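Local coordinates for CRISPR-associated protein, Cse1 family (Acidimicrobium ferrooxidans, PDB 4H3T) that probably serves as the large Cse1 subunit of a type I-E CRISPR Cascade complex, which in related systems helps recognise invading DNA, at residues T400-A412 with R522-P534. The protein carries 1 engineered substitution. Residues are numbered along the deposited sequence; the frame is centred on the assembly and turned at random.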
ATOM      1  N   THR A 400     -15.695  10.486  12.944  1.00 45.99           N
ATOM      2  CA  THR A 400     -16.370  11.693  12.460  1.00 46.38           C
ATOM      3  C   THR A 400     -15.495  12.950  12.674  1.00 47.95           C
ATOM      4  O   THR A 400     -15.359  13.765  11.741  1.00 45.86           O
ATOM      5  CB  THR A 400     -17.748  11.842  13.120  1.00 50.27           C
ATOM      6  OG1 THR A 400     -18.505  10.682  12.765  1.00 52.96           O
ATOM      7  CG2 THR A 400     -18.518  13.116  12.658  1.00 49.38           C
ATOM      8  N   VAL A 401     -14.900  13.114  13.864  1.00 46.67           N
ATOM      9  CA  VAL A 401     -14.025  14.283  14.087  1.00 48.66           C
ATOM     10  C   VAL A 401     -12.777  14.164  13.185  1.00 48.44           C
ATOM     11  O   VAL A 401     -12.304  15.181  12.632  1.00 46.64           O
ATOM     12  CB  VAL A 401     -13.658  14.526  15.588  1.00 56.13           C
ATOM     13  CG1 VAL A 401     -12.729  13.462  16.153  1.00 57.85           C
ATOM     14  CG2 VAL A 401     -13.053  15.906  15.781  1.00 56.59           C
ATOM     15  N   ALA A 402     -12.218  12.942  13.037  1.00 44.38           N
ATOM     16  CA  ALA A 402     -11.040  12.777  12.145  1.00 41.85           C
ATOM     17  C   ALA A 402     -11.360  13.177  10.687  1.00 44.77           C
ATOM     18  O   ALA A 402     -10.587  13.895  10.071  1.00 41.92           O
ATOM     19  CB  ALA A 402     -10.541  11.373  12.172  1.00 41.81           C
ATOM     20  N   ILE A 403     -12.472  12.679  10.138  1.00 44.74           N
ATOM     21  CA  ILE A 403     -12.904  13.017   8.767  1.00 45.39           C
ATOM     22  C   ILE A 403     -13.251  14.516   8.665  1.00 46.92           C
ATOM     23  O   ILE A 403     -12.842  15.181   7.714  1.00 43.94           O
ATOM     24  CB  ILE A 403     -14.107  12.124   8.349  1.00 49.87           C
ATOM     25  CG1 ILE A 403     -13.654  10.630   8.224  1.00 51.45           C
ATOM     26  CG2 ILE A 403     -14.731  12.606   7.048  1.00 50.09           C
ATOM     27  CD1 ILE A 403     -12.699  10.313   7.059  1.00 59.08           C
ATOM     28  N   ASP A 404     -13.985  15.043   9.637  1.00 43.65           N
ATOM     29  CA  ASP A 404     -14.371  16.453   9.628  1.00 43.11           C
ATOM     30  C   ASP A 404     -13.163  17.381   9.674  1.00 44.79           C
ATOM     31  O   ASP A 404     -13.228  18.498   9.163  1.00 40.71           O
ATOM     32  CB  ASP A 404     -15.305  16.797  10.766  1.00 44.59           C
ATOM     33  CG  ASP A 404     -16.685  16.217  10.642  1.00 52.74           C
ATOM     34  OD1 ASP A 404     -16.993  15.655   9.581  1.00 52.53           O
ATOM     35  OD2 ASP A 404     -17.444  16.291  11.631  1.00 52.34           O
ATOM     36  N   ALA A 405     -12.119  16.961  10.350  1.00 42.05           N
ATOM     37  CA  ALA A 405     -10.869  17.737  10.464  1.00 41.04           C
ATOM     38  C   ALA A 405     -10.172  17.825   9.115  1.00 42.99           C
ATOM     39  O   ALA A 405      -9.588  18.865   8.784  1.00 40.53           O
ATOM     40  CB  ALA A 405      -9.942  17.112  11.500  1.00 41.21           C
ATOM     41  N   VAL A 406     -10.240  16.748   8.335  1.00 42.44           N
ATOM     42  CA  VAL A 406      -9.702  16.720   6.973  1.00 41.14           C
ATOM     43  C   VAL A 406     -10.528  17.705   6.097  1.00 40.87           C
ATOM     44  O   VAL A 406      -9.973  18.486   5.358  1.00 37.89           O
ATOM     45  CB  VAL A 406      -9.699  15.280   6.361  1.00 42.61           C
ATOM     46  CG1 VAL A 406      -9.254  15.320   4.903  1.00 42.39           C
ATOM     47  CG2 VAL A 406      -8.778  14.379   7.148  1.00 42.33           C
ATOM     48  N   THR A 407     -11.855  17.653   6.217  1.00 38.91           N
ATOM     49  CA  THR A 407     -12.766  18.559   5.473  1.00 38.82           C
ATOM     50  C   THR A 407     -12.480  20.038   5.798  1.00 44.97           C
ATOM     51  O   THR A 407     -12.489  20.876   4.893  1.00 42.90           O
ATOM     52  CB  THR A 407     -14.224  18.257   5.791  1.00 45.98           C
ATOM     53  OG1 THR A 407     -14.465  16.879   5.484  1.00 45.94           O
ATOM     54  CG2 THR A 407     -15.190  19.162   5.002  1.00 44.34           C
ATOM     55  N   PHE A 408     -12.239  20.354   7.066  1.00 43.45           N
ATOM     56  CA  PHE A 408     -11.903  21.707   7.463  1.00 41.78           C
ATOM     57  C   PHE A 408     -10.572  22.141   6.838  1.00 44.11           C
ATOM     58  O   PHE A 408     -10.475  23.262   6.318  1.00 42.15           O
ATOM     59  CB  PHE A 408     -11.887  21.876   8.999  1.00 43.51           C
ATOM     60  CG  PHE A 408     -11.697  23.318   9.394  1.00 43.50           C
ATOM     61  CD1 PHE A 408     -12.557  24.293   8.934  1.00 46.73           C
ATOM     62  CD2 PHE A 408     -10.591  23.717  10.127  1.00 44.93           C
ATOM     63  CE1 PHE A 408     -12.325  25.634   9.215  1.00 47.18           C
ATOM     64  CE2 PHE A 408     -10.448  25.037  10.533  1.00 45.99           C
ATOM     65  CZ  PHE A 408     -11.285  25.996  10.030  1.00 47.09           C
ATOM     66  N   ALA A 409      -9.561  21.284   6.863  1.00 41.67           N
ATOM     67  CA  ALA A 409      -8.285  21.594   6.191  1.00 40.85           C
ATOM     68  C   ALA A 409      -8.522  21.916   4.678  1.00 40.88           C
ATOM     69  O   ALA A 409      -7.905  22.831   4.136  1.00 37.48           O
ATOM     70  CB  ALA A 409      -7.306  20.449   6.336  1.00 42.12           C
ATOM     71  N   ALA A 410      -9.322  21.085   4.001  1.00 37.06           N
ATOM     72  CA  ALA A 410      -9.659  21.264   2.581  1.00 38.46           C
ATOM     73  C   ALA A 410     -10.414  22.616   2.350  1.00 43.04           C
ATOM     74  O   ALA A 410     -10.079  23.329   1.410  1.00 39.83           O
ATOM     75  CB  ALA A 410     -10.467  20.089   2.057  1.00 39.62           C
ATOM     76  N   HIS A 411     -11.286  23.023   3.264  1.00 40.77           N
ATOM     77  CA  HIS A 411     -11.967  24.294   3.136  1.00 42.93           C
ATOM     78  C   HIS A 411     -10.998  25.432   3.386  1.00 41.95           C
ATOM     79  O   HIS A 411     -11.109  26.425   2.702  1.00 39.35           O
ATOM     80  CB  HIS A 411     -13.177  24.441   4.091  1.00 45.75           C
ATOM     81  CG  HIS A 411     -14.354  23.598   3.708  1.00 51.00           C
ATOM     82  ND1 HIS A 411     -15.171  23.049   4.654  1.00 54.33           N
ATOM     83  CD2 HIS A 411     -14.821  23.259   2.494  1.00 55.81           C
ATOM     84  CE1 HIS A 411     -16.072  22.344   3.995  1.00 55.11           C
ATOM     85  NE2 HIS A 411     -15.904  22.443   2.701  1.00 56.02           N
ATOM     86  N   ALA A 412     -10.039  25.303   4.311  1.00 39.50           N
ATOM     87  CA  ALA A 412      -9.041  26.373   4.503  1.00 39.99           C
ATOM     88  C   ALA A 412      -8.161  26.506   3.259  1.00 41.50           C
ATOM     89  O   ALA A 412      -7.773  27.624   2.862  1.00 41.29           O
ATOM     90  CB  ALA A 412      -8.190  26.109   5.745  1.00 41.69           C
ATOM     91  N   ARG A 522     -11.199  35.251   4.428  1.00 47.25           N
ATOM     92  CA  ARG A 522     -11.649  35.310   5.818  1.00 49.40           C
ATOM     93  C   ARG A 522     -13.162  34.924   5.966  1.00 52.43           C
ATOM     94  O   ARG A 522     -13.511  34.213   6.927  1.00 52.41           O
ATOM     95  CB  ARG A 522     -11.338  36.711   6.419  1.00 53.02           C
ATOM     96  CG  ARG A 522     -11.623  36.880   7.891  1.00 78.55           C
ATOM     97  CD  ARG A 522     -11.765  38.345   8.304  1.00 97.79           C
ATOM     98  NE  ARG A 522     -13.156  38.796   8.149  1.00103.98           N
ATOM     99  CZ  ARG A 522     -13.622  39.667   7.250  1.00114.65           C
ATOM    100  NH1 ARG A 522     -12.792  40.268   6.391  1.00 92.51           N
ATOM    101  NH2 ARG A 522     -14.915  39.966   7.218  1.00107.02           N
ATOM    102  N   ARG A 523     -14.028  35.327   5.015  1.00 49.04           N
ATOM    103  CA  ARG A 523     -15.445  34.969   5.077  1.00 51.83           C
ATOM    104  C   ARG A 523     -15.638  33.454   4.842  1.00 52.07           C
ATOM    105  O   ARG A 523     -16.467  32.832   5.496  1.00 49.76           O
ATOM    106  CB  ARG A 523     -16.319  35.771   4.050  1.00 51.31           C
ATOM    107  CG  ARG A 523     -16.542  37.246   4.434  1.00 61.37           C
ATOM    108  CD  ARG A 523     -17.402  38.119   3.425  1.00 67.86           C
ATOM    109  NE  ARG A 523     -17.611  37.424   2.132  1.00 87.33           N
ATOM    110  CZ  ARG A 523     -17.085  37.730   0.935  1.00100.89           C
ATOM    111  NH1 ARG A 523     -16.318  38.808   0.784  1.00 84.61           N
ATOM    112  NH2 ARG A 523     -17.343  36.973  -0.124  1.00 88.89           N
HETATM  113  N   MSE A 524     -14.922  32.896   3.882  0.58 45.84           N
HETATM  114  CA  MSE A 524     -15.037  31.471   3.602  0.58 43.22           C
HETATM  115  C   MSE A 524     -14.535  30.651   4.789  0.58 48.95           C
HETATM  116  O   MSE A 524     -15.182  29.691   5.205  0.58 48.61           O
HETATM  117  CB  MSE A 524     -14.282  31.078   2.353  0.58 42.28           C
HETATM  118  CG  MSE A 524     -14.412  29.578   2.099  0.58 47.01           C
HETATM  119 SE   MSE A 524     -13.947  28.828   0.373  0.58 50.92          SE
HETATM  120  CE  MSE A 524     -14.218  26.968   1.128  0.58 48.22           C
ATOM    121  N   LEU A 525     -13.392  31.035   5.320  1.00 48.42           N
ATOM    122  CA  LEU A 525     -12.786  30.350   6.458  1.00 47.06           C
ATOM    123  C   LEU A 525     -13.737  30.364   7.679  1.00 52.01           C
ATOM    124  O   LEU A 525     -13.926  29.325   8.297  1.00 52.42           O
ATOM    125  CB  LEU A 525     -11.461  31.009   6.834  1.00 47.32           C
ATOM    126  CG  LEU A 525     -10.635  30.300   7.936  1.00 52.43           C
ATOM    127  CD1 LEU A 525     -10.255  28.857   7.493  1.00 50.16           C
ATOM    128  CD2 LEU A 525      -9.397  31.167   8.327  1.00 51.17           C
ATOM    129  N   ALA A 526     -14.374  31.517   7.965  1.00 52.36           N
ATOM    130  CA  ALA A 526     -15.336  31.685   9.053  1.00 53.81           C
ATOM    131  C   ALA A 526     -16.538  30.749   8.849  1.00 58.89           C
ATOM    132  O   ALA A 526     -16.936  30.055   9.780  1.00 60.08           O
ATOM    133  CB  ALA A 526     -15.819  33.140   9.144  1.00 57.17           C
ATOM    134  N   ARG A 527     -17.063  30.676   7.611  1.00 54.38           N
ATOM    135  CA  ARG A 527     -18.166  29.777   7.294  1.00 54.90           C
ATOM    136  C   ARG A 527     -17.766  28.314   7.529  1.00 55.04           C
ATOM    137  O   ARG A 527     -18.535  27.549   8.119  1.00 52.66           O
ATOM    138  CB  ARG A 527     -18.631  29.951   5.851  1.00 58.00           C
ATOM    139  CG  ARG A 527     -20.000  29.364   5.571  1.00 80.10           C
ATOM    140  CD  ARG A 527     -20.382  29.544   4.116  1.00 97.54           C
ATOM    141  NE  ARG A 527     -20.581  30.951   3.758  1.00113.63           N
ATOM    142  CZ  ARG A 527     -21.682  31.671   3.997  1.00138.05           C
ATOM    143  NH1 ARG A 527     -22.720  31.129   4.636  1.00129.48           N
ATOM    144  NH2 ARG A 527     -21.749  32.942   3.614  1.00126.49           N
ATOM    145  N   ALA A 528     -16.590  27.908   7.057  1.00 49.11           N
ATOM    146  CA  ALA A 528     -16.160  26.525   7.254  1.00 48.26           C
ATOM    147  C   ALA A 528     -15.938  26.218   8.762  1.00 53.88           C
ATOM    148  O   ALA A 528     -16.242  25.129   9.231  1.00 54.53           O
ATOM    149  CB  ALA A 528     -14.884  26.282   6.492  1.00 46.66           C
ATOM    150  N   ARG A 529     -15.335  27.157   9.466  1.00 51.25           N
ATOM    151  CA  ARG A 529     -15.066  27.093  10.908  1.00 54.99           C
ATOM    152  C   ARG A 529     -16.379  26.889  11.721  1.00 62.94           C
ATOM    153  O   ARG A 529     -16.426  26.074  12.631  1.00 65.11           O
ATOM    154  CB  ARG A 529     -14.427  28.413  11.366  1.00 62.26           C
ATOM    155  CG  ARG A 529     -13.208  28.297  12.205  1.00 73.75           C
ATOM    156  CD  ARG A 529     -13.548  28.258  13.631  1.00 76.74           C
ATOM    157  NE  ARG A 529     -12.390  28.645  14.422  1.00 74.42           N
ATOM    158  CZ  ARG A 529     -12.278  28.466  15.719  1.00 83.47           C
ATOM    159  NH1 ARG A 529     -13.277  27.912  16.411  1.00 71.00           N
ATOM    160  NH2 ARG A 529     -11.177  28.856  16.352  1.00 75.35           N
ATOM    161  N   ASN A 530     -17.445  27.594  11.333  1.00 58.36           N
ATOM    162  CA  ASN A 530     -18.736  27.464  12.012  1.00 62.41           C
ATOM    163  C   ASN A 530     -19.323  26.051  11.765  1.00 64.65           C
ATOM    164  O   ASN A 530     -19.802  25.448  12.702  1.00 64.20           O
ATOM    165  CB  ASN A 530     -19.693  28.580  11.567  1.00 62.57           C
ATOM    166  CG  ASN A 530     -21.005  28.519  12.275  1.00 86.21           C
ATOM    167  OD1 ASN A 530     -21.061  28.625  13.507  1.00 81.30           O
ATOM    168  ND2 ASN A 530     -22.061  28.197  11.541  1.00 74.68           N
ATOM    169  N   GLU A 531     -19.166  25.491  10.566  1.00 60.57           N
ATOM    170  CA  GLU A 531     -19.627  24.140  10.256  1.00 61.50           C
ATOM    171  C   GLU A 531     -18.792  23.079  10.998  1.00 61.41           C
ATOM    172  O   GLU A 531     -19.323  22.035  11.383  1.00 61.22           O
ATOM    173  CB  GLU A 531     -19.538  23.914   8.724  1.00 63.01           C
ATOM    174  CG  GLU A 531     -19.817  22.515   8.184  1.00 80.44           C
ATOM    175  CD  GLU A 531     -19.381  22.359   6.732  1.00101.60           C
ATOM    176  OE1 GLU A 531     -18.722  21.341   6.403  1.00 81.35           O
ATOM    177  OE2 GLU A 531     -19.658  23.287   5.935  1.00 96.21           O
ATOM    178  N   PHE A 532     -17.501  23.333  11.196  1.00 55.46           N
ATOM    179  CA  PHE A 532     -16.628  22.353  11.813  1.00 53.18           C
ATOM    180  C   PHE A 532     -16.681  22.378  13.338  1.00 59.25           C
ATOM    181  O   PHE A 532     -16.806  21.332  13.958  1.00 57.58           O
ATOM    182  CB  PHE A 532     -15.174  22.552  11.354  1.00 51.61           C
ATOM    183  CG  PHE A 532     -14.166  21.607  12.012  1.00 50.56           C
ATOM    184  CD1 PHE A 532     -14.378  20.239  12.026  1.00 52.71           C
ATOM    185  CD2 PHE A 532     -13.016  22.098  12.617  1.00 50.60           C
ATOM    186  CE1 PHE A 532     -13.434  19.364  12.607  1.00 53.21           C
ATOM    187  CE2 PHE A 532     -12.093  21.232  13.220  1.00 51.44           C
ATOM    188  CZ  PHE A 532     -12.321  19.869  13.229  1.00 48.64           C
ATOM    189  N   SER A 533     -16.508  23.566  13.921  1.00 58.37           N
ATOM    190  CA  SER A 533     -16.408  23.767  15.363  1.00 60.02           C
ATOM    191  C   SER A 533     -17.241  25.029  15.733  1.00 69.24           C
ATOM    192  O   SER A 533     -16.706  26.136  15.885  1.00 68.58           O
ATOM    193  CB  SER A 533     -14.925  23.898  15.711  1.00 58.96           C
ATOM    194  OG  SER A 533     -14.644  23.886  17.093  1.00 62.06           O
ATOM    195  N   PRO A 534     -18.585  24.848  15.763  1.00 69.89           N
ATOM    196  CA  PRO A 534     -19.499  25.959  16.065  1.00 77.14           C
ATOM    197  C   PRO A 534     -19.121  26.759  17.324  1.00119.93           C
ATOM    198  O   PRO A 534     -18.915  26.167  18.388  1.00 89.93           O
ATOM    199  CB  PRO A 534     -20.841  25.240  16.301  1.00 80.27           C
ATOM    200  CG  PRO A 534     -20.780  24.021  15.593  1.00 81.98           C
ATOM    201  CD  PRO A 534     -19.333  23.586  15.562  1.00 74.10           C
TER
HETATM  202  O   HOH W   1     -15.517  22.757   7.683  1.00 48.94           O
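Phe408 and Phe532 interlock in an antiparallel helix-helix contact that joins helix 397-415 to the C-terminal helix 511-532, well away from the centre of the chain. The axes of the two segments run at 171° and approach to 9.5 Å, burying 556 Å² in all. Each phenylalanine is a knob in a hole of the other helix: Phe408 sits among Leu525, Ala528, Arg529 and Phe532, and Phe532 among Val401, Asp404, Ala405 and Phe408. The two rings are nearly parallel, their planes 12° apart, but with centroids 5.2 Å from each other they barely overlap. What lies over a face of Phe532 is instead Phe408 CB, a CH-pi contact 4.0 Å from the ring centroid. Both rings reach across because CG stands anti to the backbone N in each. Such reciprocal knobs-into-holes packing belongs to the C-terminal helical bundle of Cse1 proteins, where helix 481-504 packs beside Phe408: Val491 touches Phe408 and Ala412, and Trp487 NE1 hydrogen-bonds to Ala405 O. Further along, Leu525 CD1 fills the angle between Phe408 CZ and Ala412 CB. Beside the small Ala528 the helices come close, His411 CB lying 3.5 Å from Ala528 CB, while in one of its two conformers the selenomethionine methyl CE of Met524 comes near His411 O. A water in the plane of the imidazole links ND1 of His411 with the carbonyl of Ala528, donating to Ala528 O at 2.9 Å. Glu531 OE1 also comes to the ring edge, 3.7 Å from His411 CE1, with the carboxylate turned 82° from the ring plane. Charged ends at the flank look to helix 481-504, where Asp404 pairs with Arg484 and Arg529 with Glu492.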